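PDB 4N1Y: estrogen receptor from Crassostrea gigas, which is a nuclear hormone receptor that probably regulates transcription constitutively, its allosteric hormone switch apparently having become vestigial. Local coordinates for residues Leu106-Trp111 with Ile119-Ala124. Numbering follows the deposited sequence.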
ATOM      1  N   LEU B 106       5.907 -15.592 -18.053  1.00 51.23           N
ATOM      2  CA  LEU B 106       4.675 -15.162 -18.711  1.00 53.20           C
ATOM      3  C   LEU B 106       4.680 -13.683 -19.098  1.00 60.79           C
ATOM      4  O   LEU B 106       4.937 -12.804 -18.271  1.00 66.62           O
ATOM      5  CB  LEU B 106       3.476 -15.436 -17.808  1.00 52.11           C
ATOM      6  CG  LEU B 106       3.290 -16.863 -17.312  1.00 62.53           C
ATOM      7  CD1 LEU B 106       2.001 -16.953 -16.525  1.00 61.92           C
ATOM      8  CD2 LEU B 106       3.271 -17.818 -18.486  1.00 69.45           C
ATOM      9  N   ASP B 107       4.395 -13.411 -20.362  1.00 62.04           N
ATOM     10  CA  ASP B 107       4.318 -12.037 -20.835  1.00 73.36           C
ATOM     11  C   ASP B 107       2.851 -11.560 -20.858  1.00 71.80           C
ATOM     12  O   ASP B 107       1.935 -12.360 -20.617  1.00 69.59           O
ATOM     13  CB  ASP B 107       4.973 -11.954 -22.223  1.00 86.28           C
ATOM     14  CG  ASP B 107       5.234 -10.530 -22.683  1.00100.90           C
ATOM     15  OD1 ASP B 107       4.714  -9.582 -22.053  1.00102.40           O
ATOM     16  OD2 ASP B 107       6.006 -10.373 -23.661  1.00107.79           O
ATOM     17  N   ARG B 108       2.651 -10.273 -21.177  1.00 65.21           N
ATOM     18  CA  ARG B 108       1.353  -9.577 -21.108  1.00 60.38           C
ATOM     19  C   ARG B 108       0.274 -10.400 -21.783  1.00 65.06           C
ATOM     20  O   ARG B 108      -0.888 -10.390 -21.367  1.00 73.34           O
ATOM     21  CB  ARG B 108       1.438  -8.178 -21.729  1.00 55.24           C
ATOM     22  CG  ARG B 108       2.742  -7.503 -21.355  1.00 58.00           C
ATOM     23  CD  ARG B 108       2.826  -5.982 -21.491  1.00 55.76           C
ATOM     24  NE  ARG B 108       3.738  -5.495 -20.458  1.00 56.75           N
ATOM     25  CZ  ARG B 108       3.507  -4.479 -19.630  1.00 65.48           C
ATOM     26  NH1 ARG B 108       2.386  -3.773 -19.705  1.00 73.47           N
ATOM     27  NH2 ARG B 108       4.416  -4.165 -18.724  1.00 62.14           N
ATOM     28  N   SER B 109       0.667 -11.066 -22.861  1.00 62.83           N
ATOM     29  CA  SER B 109      -0.203 -11.980 -23.569  1.00 74.66           C
ATOM     30  C   SER B 109      -0.808 -13.022 -22.635  1.00 70.20           C
ATOM     31  O   SER B 109      -2.027 -13.206 -22.593  1.00 70.62           O
ATOM     32  CB  SER B 109       0.588 -12.671 -24.671  1.00 85.68           C
ATOM     33  OG  SER B 109       1.526 -11.782 -25.244  1.00 88.41           O
ATOM     34  N   SER B 110       0.050 -13.680 -21.864  1.00 63.90           N
ATOM     35  CA  SER B 110      -0.418 -14.685 -20.920  1.00 62.64           C
ATOM     36  C   SER B 110      -1.273 -14.047 -19.825  1.00 61.34           C
ATOM     37  O   SER B 110      -2.281 -14.623 -19.407  1.00 60.50           O
ATOM     38  CB  SER B 110       0.761 -15.426 -20.289  1.00 59.34           C
ATOM     39  OG  SER B 110       1.548 -16.079 -21.265  1.00 55.15           O
ATOM     40  N   TRP B 111      -0.883 -12.848 -19.385  1.00 51.76           N
ATOM     41  CA  TRP B 111      -1.591 -12.183 -18.295  1.00 57.47           C
ATOM     42  C   TRP B 111      -3.053 -12.008 -18.642  1.00 62.23           C
ATOM     43  O   TRP B 111      -3.925 -12.134 -17.784  1.00 65.21           O
ATOM     44  CB  TRP B 111      -1.006 -10.802 -17.973  1.00 58.60           C
ATOM     45  CG  TRP B 111       0.476 -10.747 -17.725  1.00 59.94           C
ATOM     46  CD1 TRP B 111       1.329 -11.803 -17.531  1.00 57.48           C
ATOM     47  CD2 TRP B 111       1.273  -9.562 -17.606  1.00 54.80           C
ATOM     48  NE1 TRP B 111       2.610 -11.347 -17.329  1.00 40.36           N
ATOM     49  CE2 TRP B 111       2.603  -9.975 -17.364  1.00 54.38           C
ATOM     50  CE3 TRP B 111       0.993  -8.193 -17.690  1.00 48.94           C
ATOM     51  CZ2 TRP B 111       3.650  -9.061 -17.202  1.00 57.43           C
ATOM     52  CZ3 TRP B 111       2.029  -7.292 -17.536  1.00 48.69           C
ATOM     53  CH2 TRP B 111       3.343  -7.730 -17.296  1.00 51.76           C
ATOM     54  N   ILE B 119      -3.328  -6.927 -11.992  1.00 41.12           N
ATOM     55  CA  ILE B 119      -2.367  -7.389 -11.003  1.00 38.76           C
ATOM     56  C   ILE B 119      -0.943  -7.433 -11.562  1.00 40.59           C
ATOM     57  O   ILE B 119      -0.047  -6.779 -11.030  1.00 39.98           O
ATOM     58  CB  ILE B 119      -2.742  -8.771 -10.458  1.00 48.75           C
ATOM     59  CG1 ILE B 119      -4.023  -8.666  -9.621  1.00 48.35           C
ATOM     60  CG2 ILE B 119      -1.602  -9.346  -9.621  1.00 48.73           C
ATOM     61  CD1 ILE B 119      -4.622  -9.994  -9.251  1.00 54.17           C
ATOM     62  N   PHE B 120      -0.726  -8.170 -12.645  1.00 43.12           N
ATOM     63  CA  PHE B 120       0.645  -8.352 -13.119  1.00 44.36           C
ATOM     64  C   PHE B 120       1.244  -7.092 -13.733  1.00 43.41           C
ATOM     65  O   PHE B 120       2.465  -6.896 -13.693  1.00 45.43           O
ATOM     66  CB  PHE B 120       0.720  -9.500 -14.113  1.00 42.34           C
ATOM     67  CG  PHE B 120       0.490 -10.827 -13.488  1.00 48.95           C
ATOM     68  CD1 PHE B 120       0.692 -10.997 -12.128  1.00 51.59           C
ATOM     69  CD2 PHE B 120       0.059 -11.904 -14.242  1.00 54.80           C
ATOM     70  CE1 PHE B 120       0.468 -12.221 -11.533  1.00 54.30           C
ATOM     71  CE2 PHE B 120      -0.162 -13.131 -13.657  1.00 51.19           C
ATOM     72  CZ  PHE B 120       0.041 -13.291 -12.301  1.00 57.30           C
ATOM     73  N   GLU B 121       0.390  -6.214 -14.252  1.00 35.34           N
ATOM     74  CA  GLU B 121       0.882  -4.961 -14.808  1.00 35.01           C
ATOM     75  C   GLU B 121       1.478  -4.068 -13.736  1.00 34.94           C
ATOM     76  O   GLU B 121       2.453  -3.371 -13.973  1.00 45.22           O
ATOM     77  CB  GLU B 121      -0.239  -4.219 -15.518  1.00 45.58           C
ATOM     78  CG  GLU B 121      -0.284  -4.442 -17.007  1.00 61.99           C
ATOM     79  CD  GLU B 121      -1.362  -3.607 -17.657  1.00 80.69           C
ATOM     80  OE1 GLU B 121      -1.577  -2.457 -17.213  1.00 85.37           O
ATOM     81  OE2 GLU B 121      -1.954  -4.071 -18.651  1.00 89.18           O
ATOM     82  N   GLN B 122       0.899  -4.111 -12.547  1.00 37.00           N
ATOM     83  CA  GLN B 122       1.426  -3.379 -11.419  1.00 38.00           C
ATOM     84  C   GLN B 122       2.747  -4.002 -10.925  1.00 43.05           C
ATOM     85  O   GLN B 122       3.731  -3.303 -10.657  1.00 41.37           O
ATOM     86  CB  GLN B 122       0.376  -3.328 -10.317  1.00 40.92           C
ATOM     87  CG  GLN B 122       0.668  -2.327  -9.221  1.00 47.60           C
ATOM     88  CD  GLN B 122      -0.527  -2.103  -8.328  1.00 61.03           C
ATOM     89  OE1 GLN B 122      -1.368  -2.989  -8.163  1.00 67.98           O
ATOM     90  NE2 GLN B 122      -0.634  -0.901  -7.777  1.00 61.88           N
ATOM     91  N   VAL B 123       2.754  -5.323 -10.799  1.00 40.18           N
ATOM     92  CA  VAL B 123       3.957  -6.040 -10.397  1.00 36.54           C
ATOM     93  C   VAL B 123       5.109  -5.847 -11.352  1.00 35.40           C
ATOM     94  O   VAL B 123       6.215  -5.523 -10.936  1.00 38.48           O
ATOM     95  CB  VAL B 123       3.702  -7.551 -10.267  1.00 40.78           C
ATOM     96  CG1 VAL B 123       5.001  -8.262  -9.939  1.00 35.66           C
ATOM     97  CG2 VAL B 123       2.663  -7.820  -9.193  1.00 44.03           C
ATOM     98  N   ALA B 124       4.839  -6.066 -12.638  1.00 47.04           N
ATOM     99  CA  ALA B 124       5.829  -5.877 -13.695  1.00 41.42           C
ATOM    100  C   ALA B 124       6.443  -4.464 -13.668  1.00 40.43           C
ATOM    101  O   ALA B 124       7.658  -4.305 -13.838  1.00 35.35           O
ATOM    102  CB  ALA B 124       5.200  -6.147 -15.033  1.00 37.82           C
TER
HETATM  103  O   HOH W   1       3.122  -2.662 -16.228  1.00 40.37           O
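W111 and F120 make an aromatic contact that fastens the short helix 108-113, which follows the β-hairpin of the ligand-binding domain, to helix 117-132. The indole is sandwiched: D107 and R108 backbone lies against one face, F120 CB over the opposite one, 3.7 Å from the five-membered ring's centroid. With chi1 at -69°, the phenyl of F120 swings beside its own backbone N and turns its edge to that same indole face, the planes 70° apart. Its CD2 comes within 3.5 Å of W111 CD1. W111 NE1 gives a hydrogen bond to L106 O at 2.9 Å, well above the carbonyl plane, helping fix the indole's rotation. The six-membered ring reaches A124 CB and, at its edge, E121 CG, 3.7 Å from W111 CZ3. W111 CZ3 also sits over one face of the R108 guanidinium, 3.8 Å above its plane; a water bridges R108 NH2 to E121 O, and NH2 also hydrogen-bonds to G95 O. E121 OE2 stays 4.5 Å from R108 NH1, too far for a salt bridge, while OE1 forms one with R154 of the second subunit. L98 of strand 97-99 packs on W111, F120 and A124, closing hairpin and both helices around one apolar cluster.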